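Local coordinates for protein putative silent information regulator 2 (Leishmania infantum, PDB 5OL0) that uses NAD to remove acetyl groups from lysine side chains, as a zinc-containing sirtuin probably of class I, and probably helps to regulate gene expression, at residues Ser77-Leu80 / Leu81-Pro85; Glu94-Trp98 / Pro99-Gln103; Gln165-Leu168 / Glu169-Gly173; Asp198-Phe201 / Asp202-His206. All coordinates share one frame; numbering follows the deposited sequence.

Interaction 1 (Ser77-Leu80 / Leu81-Pro85)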
loop_
_atom_site.group_PDB
_atom_site.type_symbol
_atom_site.label_atom_id
_atom_site.label_comp_id
_atom_site.label_asym_id
_atom_site.label_seq_id
_atom_site.Cartn_x
_atom_site.Cartn_y
_atom_site.Cartn_z
ATOM N N SER A 77 11.832 6.021 11.274
ATOM C CA SER A 77 12.347 7.347 11.172
ATOM C C SER A 77 13.819 7.245 10.872
ATOM O O SER A 77 14.557 6.452 11.437
ATOM C CB SER A 77 12.050 8.183 12.413
ATOM O OG SER A 77 13.064 8.036 13.322
ATOM N N LEU A 78 14.212 8.061 9.910
ATOM C CA LEU A 78 15.532 8.143 9.459
ATOM C C LEU A 78 16.475 8.622 10.568
ATOM O O LEU A 78 17.604 8.135 10.722
ATOM C CB LEU A 78 15.515 9.075 8.250
ATOM C CG LEU A 78 16.757 8.969 7.403
ATOM C CD1 LEU A 78 16.933 7.563 6.874
ATOM C CD2 LEU A 78 16.610 9.977 6.268
ATOM N N THR A 79 16.005 9.559 11.375
ATOM C CA THR A 79 16.826 10.045 12.500
ATOM C C THR A 79 17.055 8.981 13.613
ATOM O O THR A 79 18.195 8.797 14.079
ATOM C CB THR A 79 16.329 11.442 13.031
ATOM O OG1 THR A 79 17.091 11.750 14.188
ATOM C CG2 THR A 79 14.802 11.480 13.356
ATOM N N LEU A 80 16.020 8.229 13.985
ATOM C CA LEU A 80 16.235 7.053 14.852
ATOM C C LEU A 80 17.141 5.980 14.237
ATOM O O LEU A 80 17.920 5.363 14.943
ATOM C CB LEU A 80 14.934 6.419 15.259
ATOM C CG LEU A 80 15.067 5.510 16.471
ATOM C CD1 LEU A 80 15.513 6.308 17.697
ATOM C CD2 LEU A 80 13.736 4.828 16.746
ATOM N N LEU A 81 17.038 5.751 12.930
ATOM C CA LEU A 81 17.977 4.834 12.255
ATOM C C LEU A 81 19.445 5.255 12.366
ATOM O O LEU A 81 20.310 4.437 12.660
ATOM C CB LEU A 81 17.617 4.670 10.768
ATOM C CG LEU A 81 18.433 3.599 10.045
ATOM C CD1 LEU A 81 18.062 2.216 10.550
ATOM C CD2 LEU A 81 18.222 3.758 8.549
ATOM N N ARG A 82 19.729 6.536 12.154
ATOM C CA ARG A 82 21.112 7.023 12.320
ATOM C C ARG A 82 21.574 6.916 13.773
ATOM O O ARG A 82 22.716 6.719 14.027
ATOM C CB ARG A 82 21.243 8.452 11.905
ATOM C CG ARG A 82 20.956 8.687 10.470
ATOM C CD ARG A 82 21.785 9.819 9.998
ATOM N NE ARG A 82 21.719 9.994 8.559
ATOM C CZ ARG A 82 20.790 10.672 7.911
ATOM N NH1 ARG A 82 19.778 11.259 8.543
ATOM N NH2 ARG A 82 20.881 10.775 6.584
ATOM N N GLU A 83 20.667 7.042 14.714
ATOM C CA GLU A 83 21.055 7.134 16.108
ATOM C C GLU A 83 21.198 5.767 16.729
ATOM O O GLU A 83 22.174 5.511 17.438
ATOM C CB GLU A 83 19.993 7.942 16.847
ATOM C CG GLU A 83 20.430 8.539 18.170
ATOM C CD GLU A 83 19.718 9.840 18.483
ATOM O OE1 GLU A 83 18.822 10.237 17.703
ATOM O OE2 GLU A 83 20.071 10.475 19.501
ATOM N N LYS A 84 20.210 4.907 16.468
ATOM C CA LYS A 84 20.110 3.608 17.110
ATOM C C LYS A 84 19.555 2.571 16.080
ATOM O O LYS A 84 18.378 2.151 16.186
ATOM C CB LYS A 84 19.173 3.693 18.310
ATOM C CG LYS A 84 19.596 4.625 19.430
ATOM C CD LYS A 84 18.879 4.213 20.708
ATOM C CE LYS A 84 18.859 5.294 21.785
ATOM N NZ LYS A 84 17.745 5.003 22.745
ATOM N N PRO A 85 20.392 2.175 15.108
ATOM C CA PRO A 85 19.964 1.260 14.034
ATOM C C PRO A 85 19.489 -0.121 14.558
ATOM O O PRO A 85 18.563 -0.712 14.006
ATOM C CB PRO A 85 21.176 1.193 13.096
ATOM C CG PRO A 85 22.349 1.698 13.885
ATOM C CD PRO A 85 21.818 2.557 14.995
#

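Interaction 2 (Glu94-Trp98 / Pro99-Gln103)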
loop_
_atom_site.group_PDB
_atom_site.type_symbol
_atom_site.label_atom_id
_atom_site.label_comp_id
_atom_site.label_asym_id
_atom_site.label_seq_id
_atom_site.Cartn_x
_atom_site.Cartn_y
_atom_site.Cartn_z
ATOM N N GLU A 94 11.841 -9.360 12.687
ATOM C CA GLU A 94 10.546 -9.914 13.061
ATOM C C GLU A 94 9.414 -9.808 12.041
ATOM O O GLU A 94 8.518 -10.624 12.050
ATOM C CB GLU A 94 10.127 -9.326 14.419
ATOM C CG GLU A 94 11.151 -9.682 15.491
ATOM C CD GLU A 94 10.640 -9.435 16.885
ATOM O OE1 GLU A 94 10.325 -8.260 17.208
ATOM O OE2 GLU A 94 10.556 -10.424 17.653
ATOM N N LEU A 95 9.465 -8.835 11.146
ATOM C CA LEU A 95 8.372 -8.622 10.208
ATOM C C LEU A 95 8.341 -9.597 9.066
ATOM O O LEU A 95 7.288 -9.777 8.497
ATOM C CB LEU A 95 8.414 -7.227 9.660
ATOM C CG LEU A 95 7.952 -6.146 10.642
ATOM C CD1 LEU A 95 8.539 -4.830 10.183
ATOM C CD2 LEU A 95 6.444 -6.042 10.714
ATOM N N ASN A 96 9.499 -10.171 8.701
ATOM C CA ASN A 96 9.583 -11.211 7.662
ATOM C C ASN A 96 9.134 -10.728 6.287
ATOM O O ASN A 96 8.480 -11.442 5.571
ATOM C CB ASN A 96 8.779 -12.469 8.107
ATOM C CG ASN A 96 9.651 -13.466 8.800
ATOM O OD1 ASN A 96 10.791 -13.682 8.388
ATOM N ND2 ASN A 96 9.132 -14.073 9.869
ATOM N N LEU A 97 9.460 -9.479 5.956
ATOM C CA LEU A 97 8.969 -8.857 4.734
ATOM C C LEU A 97 9.826 -9.148 3.514
ATOM O O LEU A 97 9.560 -8.608 2.453
ATOM C CB LEU A 97 8.856 -7.331 4.928
ATOM C CG LEU A 97 7.758 -7.010 5.950
ATOM C CD1 LEU A 97 7.728 -5.523 6.279
ATOM C CD2 LEU A 97 6.415 -7.453 5.478
ATOM N N TRP A 98 10.857 -9.980 3.680
ATOM C CA TRP A 98 11.768 -10.365 2.588
ATOM C C TRP A 98 10.912 -11.057 1.568
ATOM O O TRP A 98 10.072 -11.868 1.958
ATOM C CB TRP A 98 12.852 -11.368 3.090
ATOM C CG TRP A 98 13.463 -10.918 4.352
ATOM C CD1 TRP A 98 13.189 -11.409 5.597
ATOM C CD2 TRP A 98 14.357 -9.797 4.548
ATOM N NE1 TRP A 98 13.911 -10.749 6.518
ATOM C CE2 TRP A 98 14.587 -9.709 5.932
ATOM C CE3 TRP A 98 14.994 -8.893 3.686
ATOM C CZ2 TRP A 98 15.464 -8.762 6.504
ATOM C CZ3 TRP A 98 15.864 -7.938 4.235
ATOM C CH2 TRP A 98 16.081 -7.876 5.643
ATOM N N PRO A 99 11.082 -10.735 0.265
ATOM C CA PRO A 99 10.188 -11.383 -0.725
ATOM C C PRO A 99 10.311 -12.899 -0.733
ATOM O O PRO A 99 11.414 -13.452 -0.588
ATOM C CB PRO A 99 10.654 -10.801 -2.088
ATOM C CG PRO A 99 11.982 -10.179 -1.826
ATOM C CD PRO A 99 11.937 -9.720 -0.390
ATOM N N GLY A 100 9.164 -13.542 -0.839
ATOM C CA GLY A 100 9.075 -14.958 -0.974
ATOM C C GLY A 100 8.507 -15.615 0.269
ATOM O O GLY A 100 8.294 -16.840 0.235
ATOM N N HIS A 101 8.327 -14.874 1.363
ATOM C CA HIS A 101 7.602 -15.449 2.547
ATOM C C HIS A 101 6.063 -15.288 2.499
ATOM O O HIS A 101 5.318 -16.250 2.341
ATOM C CB HIS A 101 8.151 -14.885 3.858
ATOM C CG HIS A 101 7.423 -15.366 5.065
ATOM N ND1 HIS A 101 7.442 -16.684 5.474
ATOM C CD2 HIS A 101 6.606 -14.717 5.932
ATOM C CE1 HIS A 101 6.698 -16.819 6.565
ATOM N NE2 HIS A 101 6.170 -15.643 6.850
ATOM N N PHE A 102 5.574 -14.072 2.624
ATOM C CA PHE A 102 4.146 -13.881 2.532
ATOM C C PHE A 102 3.668 -14.078 1.075
ATOM O O PHE A 102 4.418 -13.918 0.090
ATOM C CB PHE A 102 3.767 -12.476 3.059
ATOM C CG PHE A 102 4.041 -12.289 4.509
ATOM C CD1 PHE A 102 3.378 -13.059 5.440
ATOM C CD2 PHE A 102 4.962 -11.396 4.937
ATOM C CE1 PHE A 102 3.592 -12.890 6.767
ATOM C CE2 PHE A 102 5.234 -11.259 6.282
ATOM C CZ PHE A 102 4.529 -11.978 7.198
ATOM N N GLN A 103 2.407 -14.416 0.952
ATOM C CA GLN A 103 1.806 -14.600 -0.356
ATOM C C GLN A 103 0.668 -13.588 -0.611
ATOM O O GLN A 103 0.010 -13.167 0.308
ATOM C CB GLN A 103 1.176 -15.983 -0.399
ATOM C CG GLN A 103 2.094 -17.170 -0.127
ATOM C CD GLN A 103 1.261 -18.451 -0.110
ATOM O OE1 GLN A 103 1.297 -19.210 -1.060
ATOM N NE2 GLN A 103 0.439 -18.650 0.937
HETATM O O HOH W 1 7.610 -11.855 2.927
#

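Interaction 3 (Gln165-Leu168 / Glu169-Gly173)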
loop_
_atom_site.group_PDB
_atom_site.type_symbol
_atom_site.label_atom_id
_atom_site.label_comp_id
_atom_site.label_asym_id
_atom_site.label_seq_id
_atom_site.Cartn_x
_atom_site.Cartn_y
_atom_site.Cartn_z
ATOM N N GLN A 165 23.070 -10.155 1.245
ATOM C CA GLN A 165 23.961 -9.816 2.333
ATOM C C GLN A 165 23.222 -9.105 3.453
ATOM O O GLN A 165 23.404 -9.447 4.629
ATOM C CB GLN A 165 25.143 -8.988 1.867
ATOM C CG GLN A 165 26.065 -8.749 3.016
ATOM C CD GLN A 165 27.246 -7.913 2.718
ATOM O OE1 GLN A 165 27.592 -7.604 1.560
ATOM N NE2 GLN A 165 27.915 -7.543 3.788
ATOM N N ASN A 166 22.367 -8.143 3.087
ATOM C CA ASN A 166 21.621 -7.387 4.083
ATOM C C ASN A 166 20.681 -8.291 4.888
ATOM O O ASN A 166 20.553 -8.135 6.066
ATOM C CB ASN A 166 20.857 -6.227 3.430
ATOM C CG ASN A 166 20.142 -5.350 4.441
ATOM O OD1 ASN A 166 20.684 -4.959 5.509
ATOM N ND2 ASN A 166 18.923 -5.063 4.138
ATOM N N TYR A 167 20.054 -9.239 4.223
ATOM C CA TYR A 167 19.186 -10.230 4.830
ATOM C C TYR A 167 19.972 -11.109 5.823
ATOM O O TYR A 167 19.562 -11.287 6.951
ATOM C CB TYR A 167 18.529 -11.094 3.724
ATOM C CG TYR A 167 17.940 -12.399 4.261
ATOM C CD1 TYR A 167 16.689 -12.426 4.846
ATOM C CD2 TYR A 167 18.680 -13.559 4.240
ATOM C CE1 TYR A 167 16.184 -13.595 5.396
ATOM C CE2 TYR A 167 18.187 -14.733 4.777
ATOM C CZ TYR A 167 16.931 -14.754 5.334
ATOM O OH TYR A 167 16.471 -15.935 5.890
ATOM N N LEU A 168 21.116 -11.612 5.390
ATOM C CA LEU A 168 21.900 -12.514 6.221
ATOM C C LEU A 168 22.441 -11.774 7.452
ATOM O O LEU A 168 22.388 -12.295 8.581
ATOM C CB LEU A 168 23.052 -13.115 5.412
ATOM C CG LEU A 168 22.596 -14.180 4.409
ATOM C CD1 LEU A 168 23.757 -14.681 3.612
ATOM C CD2 LEU A 168 21.915 -15.319 5.132
ATOM N N GLU A 169 22.903 -10.549 7.238
ATOM C CA GLU A 169 23.372 -9.723 8.355
ATOM C C GLU A 169 22.253 -9.371 9.333
ATOM O O GLU A 169 22.357 -9.613 10.546
ATOM C CB GLU A 169 24.103 -8.503 7.836
ATOM C CG GLU A 169 25.521 -8.841 7.429
ATOM C CD GLU A 169 26.235 -7.705 6.727
ATOM O OE1 GLU A 169 25.672 -6.606 6.534
ATOM O OE2 GLU A 169 27.375 -7.925 6.337
ATOM N N ALA A 170 21.139 -8.887 8.798
ATOM C CA ALA A 170 20.031 -8.502 9.638
ATOM C C ALA A 170 19.535 -9.641 10.454
ATOM O O ALA A 170 19.328 -9.464 11.663
ATOM C CB ALA A 170 18.876 -7.864 8.865
ATOM N N MET A 171 19.325 -10.803 9.820
ATOM C CA MET A 171 18.712 -11.930 10.515
ATOM C C MET A 171 19.656 -12.591 11.514
ATOM O O MET A 171 19.229 -13.381 12.346
ATOM C CB MET A 171 18.222 -12.962 9.515
ATOM C CG MET A 171 17.138 -12.446 8.605
ATOM S SD MET A 171 15.616 -12.125 9.451
ATOM C CE MET A 171 15.045 -13.796 9.708
ATOM N N SER A 172 20.932 -12.294 11.436
ATOM C CA SER A 172 21.838 -12.855 12.406
ATOM C C SER A 172 22.268 -11.814 13.439
ATOM O O SER A 172 23.230 -12.025 14.160
ATOM C CB SER A 172 23.048 -13.401 11.665
ATOM O OG SER A 172 23.712 -12.389 10.973
ATOM N N GLY A 173 21.581 -10.681 13.519
ATOM C CA GLY A 173 21.944 -9.637 14.497
ATOM C C GLY A 173 22.970 -8.587 14.116
ATOM O O GLY A 173 23.419 -7.865 14.976
#

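Interaction 4 (Asp198-Phe201 / Asp202-His206)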
loop_
_atom_site.group_PDB
_atom_site.type_symbol
_atom_site.label_atom_id
_atom_site.label_comp_id
_atom_site.label_asym_id
_atom_site.label_seq_id
_atom_site.Cartn_x
_atom_site.Cartn_y
_atom_site.Cartn_z
ATOM N N ASP A 198 10.503 8.736 -7.724
ATOM C CA ASP A 198 9.981 9.506 -8.845
ATOM C C ASP A 198 8.662 9.009 -9.371
ATOM O O ASP A 198 7.819 9.778 -9.784
ATOM C CB ASP A 198 10.947 9.369 -10.046
ATOM C CG ASP A 198 12.181 10.239 -9.932
ATOM O OD1 ASP A 198 12.110 11.337 -9.354
ATOM O OD2 ASP A 198 13.219 9.848 -10.518
ATOM N N ALA A 199 8.545 7.689 -9.446
ATOM C CA ALA A 199 7.371 7.086 -9.949
ATOM C C ALA A 199 6.128 7.438 -9.108
ATOM O O ALA A 199 5.000 7.431 -9.638
ATOM C CB ALA A 199 7.560 5.589 -10.009
ATOM N N PHE A 200 6.295 7.716 -7.817
ATOM C CA PHE A 200 5.164 8.241 -7.018
ATOM C C PHE A 200 4.693 9.571 -7.550
ATOM O O PHE A 200 3.498 9.794 -7.762
ATOM C CB PHE A 200 5.507 8.384 -5.533
ATOM C CG PHE A 200 4.475 9.139 -4.809
ATOM C CD1 PHE A 200 3.296 8.528 -4.451
ATOM C CD2 PHE A 200 4.603 10.512 -4.636
ATOM C CE1 PHE A 200 2.298 9.235 -3.840
ATOM C CE2 PHE A 200 3.613 11.221 -4.009
ATOM C CZ PHE A 200 2.459 10.589 -3.602
ATOM N N PHE A 201 5.633 10.471 -7.824
ATOM C CA PHE A 201 5.258 11.811 -8.337
ATOM C C PHE A 201 4.661 11.796 -9.756
ATOM O O PHE A 201 3.768 12.590 -10.067
ATOM C CB PHE A 201 6.451 12.776 -8.187
ATOM C CG PHE A 201 6.799 12.999 -6.745
ATOM C CD1 PHE A 201 5.971 13.799 -5.967
ATOM C CD2 PHE A 201 7.867 12.328 -6.150
ATOM C CE1 PHE A 201 6.207 13.941 -4.608
ATOM C CE2 PHE A 201 8.119 12.472 -4.792
ATOM C CZ PHE A 201 7.277 13.292 -4.017
ATOM N N ASP A 202 5.122 10.846 -10.551
ATOM C CA ASP A 202 4.513 10.544 -11.894
ATOM C C ASP A 202 3.036 10.185 -11.718
ATOM O O ASP A 202 2.142 10.762 -12.335
ATOM C CB ASP A 202 5.285 9.370 -12.503
ATOM C CG ASP A 202 4.872 9.065 -13.920
ATOM O OD1 ASP A 202 5.282 9.825 -14.809
ATOM O OD2 ASP A 202 4.102 8.098 -14.145
ATOM N N ALA A 203 2.787 9.291 -10.767
ATOM C CA ALA A 203 1.438 8.905 -10.485
ATOM C C ALA A 203 0.586 10.053 -9.950
ATOM O O ALA A 203 -0.498 10.251 -10.402
ATOM C CB ALA A 203 1.422 7.707 -9.567
ATOM N N LEU A 204 1.116 10.844 -9.034
ATOM C CA LEU A 204 0.354 11.980 -8.473
ATOM C C LEU A 204 0.007 13.101 -9.452
ATOM O O LEU A 204 -1.094 13.674 -9.409
ATOM C CB LEU A 204 1.160 12.613 -7.331
ATOM C CG LEU A 204 0.493 13.766 -6.535
ATOM C CD1 LEU A 204 -0.633 13.216 -5.698
ATOM C CD2 LEU A 204 1.526 14.523 -5.666
ATOM N N HIS A 205 0.986 13.452 -10.280
ATOM C CA HIS A 205 0.849 14.564 -11.208
ATOM C C HIS A 205 0.194 14.125 -12.488
ATOM O O HIS A 205 -0.483 14.925 -13.068
ATOM C CB HIS A 205 2.233 15.183 -11.555
ATOM C CG HIS A 205 2.927 15.752 -10.378
ATOM N ND1 HIS A 205 4.293 15.679 -10.216
ATOM C CD2 HIS A 205 2.438 16.308 -9.243
ATOM C CE1 HIS A 205 4.618 16.229 -9.061
ATOM N NE2 HIS A 205 3.511 16.597 -8.444
ATOM N N HIS A 206 0.414 12.875 -12.919
ATOM C CA HIS A 206 -0.038 12.400 -14.247
ATOM C C HIS A 206 -1.124 11.391 -14.223
ATOM O O HIS A 206 -1.941 11.432 -15.087
ATOM C CB HIS A 206 1.127 11.830 -15.074
ATOM C CG HIS A 206 2.268 12.796 -15.203
ATOM N ND1 HIS A 206 3.586 12.396 -15.153
ATOM C CD2 HIS A 206 2.288 14.145 -15.244
ATOM C CE1 HIS A 206 4.370 13.454 -15.247
ATOM N NE2 HIS A 206 3.615 14.522 -15.298
#

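Interaction 1 (Ser77-Leu80 / Leu81-Pro85)
Leu81 N bonds to Ser77 O at 3.0 Å and so closes the first turn of the short helix 78-83. Ser77 is the N-cap of this helix. Its OG takes the N-H of Leu80 at 3.0 Å and is also hydrogen-bonded to Asp74 O. The Leu81 side chain leaves the turn with CG anti to its N (chi1 -173°). Its CD2 comes to 4.4 Å from Leu78 CD1, a loose apolar contact, and the buried side chain also packs on Ile155, Phe191 and Phe88. Arg82 N binds Leu78 O at 3.0 Å. The arginine chain then bends at chi2 and runs obliquely across Leu78, with NH1 4.0 Å from Leu78 CG. The guanidinium finds its charge partner in Glu156, which forms a salt bridge through OE2 to NE. This places the helix beside the zinc-binding module, with the Arg82 side chain about 10 Å from the zinc ion. Glu83 N has two weak bonds, one to Thr79 O and one to Leu80 O. Lys84 is the first residue to leave helical geometry. Even so, its N-H makes a short, straight bond of 2.8 Å to Leu80 O, with an angle of 163° at the hydrogen.

Interaction 2 (Glu94-Trp98 / Pro99-Gln103)
Phe102 CE2 points at two carbonyl oxygens, 3.3 Å from Asn96 O and 3.4 Å from Leu95 O. Phe102 CG, anti to the carbonyl carbon (chi1 -65°), brings the ring there. Leu95 O meets the edge of the ring near its plane, while Asn96 O approaches obliquely. Leu97 CD2 adds an apolar contact at 4.1 Å to the same CE2 of Phe102. The His101 ring comes up beside Asn96, with its CD2 3.8 Å from Asn96 CB. That CD2 also sits over the centre of the Phe102 ring, covering one face. The chain reverses here through a type II beta turn from Trp98 to His101, with Gly100 at positive phi. This follows the end of helix 85-95, where Asn96 also has positive phi. One water bridges the two arms of the bend. It donates to Asn96 O at 2.8 Å and to Trp98 O at 2.6 Å, and accepts from Phe102 N at 3.0 Å. Further out, Phe102 packs on Ile50 and Pro51. Trp98 meets Tyr167 of helix 163-171 and the loop residue Phe149, both edge to face. Leu97 touches Phe149, and its side chain is about 4 Å from that of Ile128, a probable NAD-binding residue.

Interaction 3 (Gln165-Leu168 / Glu169-Gly173)
Gln165 and Glu169 join their side chains one helical turn apart. Gln165 NE2 donates to Glu169 OE2 at 2.6 Å, and the bond is nearly straight at 163°. The carboxylate oxygen lies in the amide plane of Gln165, while the donor comes from above the carboxylate plane; the two flat groups are turned 83° apart. The other oxygen, Glu169 OE1, is hydrogen-bonded to Ser176 OG, so both carboxylate oxygens have a partner. Backbone bonds run along the helix from Glu169, Ala170 and Met171 to Gln165, Asn166 and Tyr167. Ser172 N gives only a weak bond to Leu168 O, and Ser172 OG is 2.7 Å from the same Leu168 O. A Schellman motif then ends the helix, with Gly173 at positive phi as its C-prime residue, Thr174 N bonded to Glu169 O and Gly173 N to Ala170 O.

The third kind of contact is Met-aromatic. Met171 CG lies over one face of the Tyr167 ring, 4.0 Å from its centroid, as a CH-pi contact. The chain bends at chi2 (-68°) and carries SD to an oblique position 5.2 Å from the Tyr167 centroid. Helix 163-171 rests on strand 160-161 through Asn166 and Glu169, which touch Phe161, while Ala170 O accepts from Arg93 NH1 of helix 85-95.

Interaction 4 (Asp198-Phe201 / Asp202-His206)
Phe201 and His205 lie side by side, one helical turn apart, and point the same way. From Phe201, CB is 4.0 Å from His205 CE1. CG leaves beside the backbone N and anti to the carbonyl carbon (chi1 -64°). This keeps the ring next to the histidine, and CD1 is 4.2 Å from the same His205 CE1. The next atom, CE1 of Phe201, meets the edge of the Phe200 ring in its plane. In return Phe200 CD2 sits 3.6 Å above the Phe201 plane, over the ring centre. The two neighbouring rings therefore meet edge to face. The Phe201 ring also packs against a basic side chain of the bound peptide. Outside the helix, Asp198 OD1 makes a salt bridge to a basic side chain of that peptide.

These residues belong to helix 198-207, which packs against the central parallel sheet of the Rossmann-like domain. Ala203 touches Arg122 and Cys124 of strand 120-125. Asp202 adds a salt bridge from OD2 to Arg122. Its OD1 accepts from His206 ND1 at 3.1 Å. OD1 lies in the imidazole plane, while ND1 meets it from above the carboxylate, 66° out of that plane. The two carboxylate oxygens thus hold different partners, which probably steadies the group. Phe200 turns inward, where it meets Leu204, with CE2 4.2 Å from Leu204 CD2. Phe200 also packs on Ala145, Pro225 and Leu229. Its side chain is about 7 Å from that of His146, the probable proton acceptor.

In the fold
The four contacts follow one another along the chain and do not overlap. Interaction 1 is on helix 78-83, and interaction 2 begins at the end of the next helix, 85-95; their centres are about 23 Å apart. Interactions 2 and 3 touch. Trp98 lies against helix 163-171, with its NE1 3.7 Å from Met171 SD. Interactions 1 and 3 sit near the zinc site, their centres about 18 Å apart. Interaction 4 is on helix 198-207, beside the parallel sheet, about 33 Å from interaction 3, centre to centre. The set thus spans both parts of the sirtuin fold, the zinc-binding module and the Rossmann-like domain.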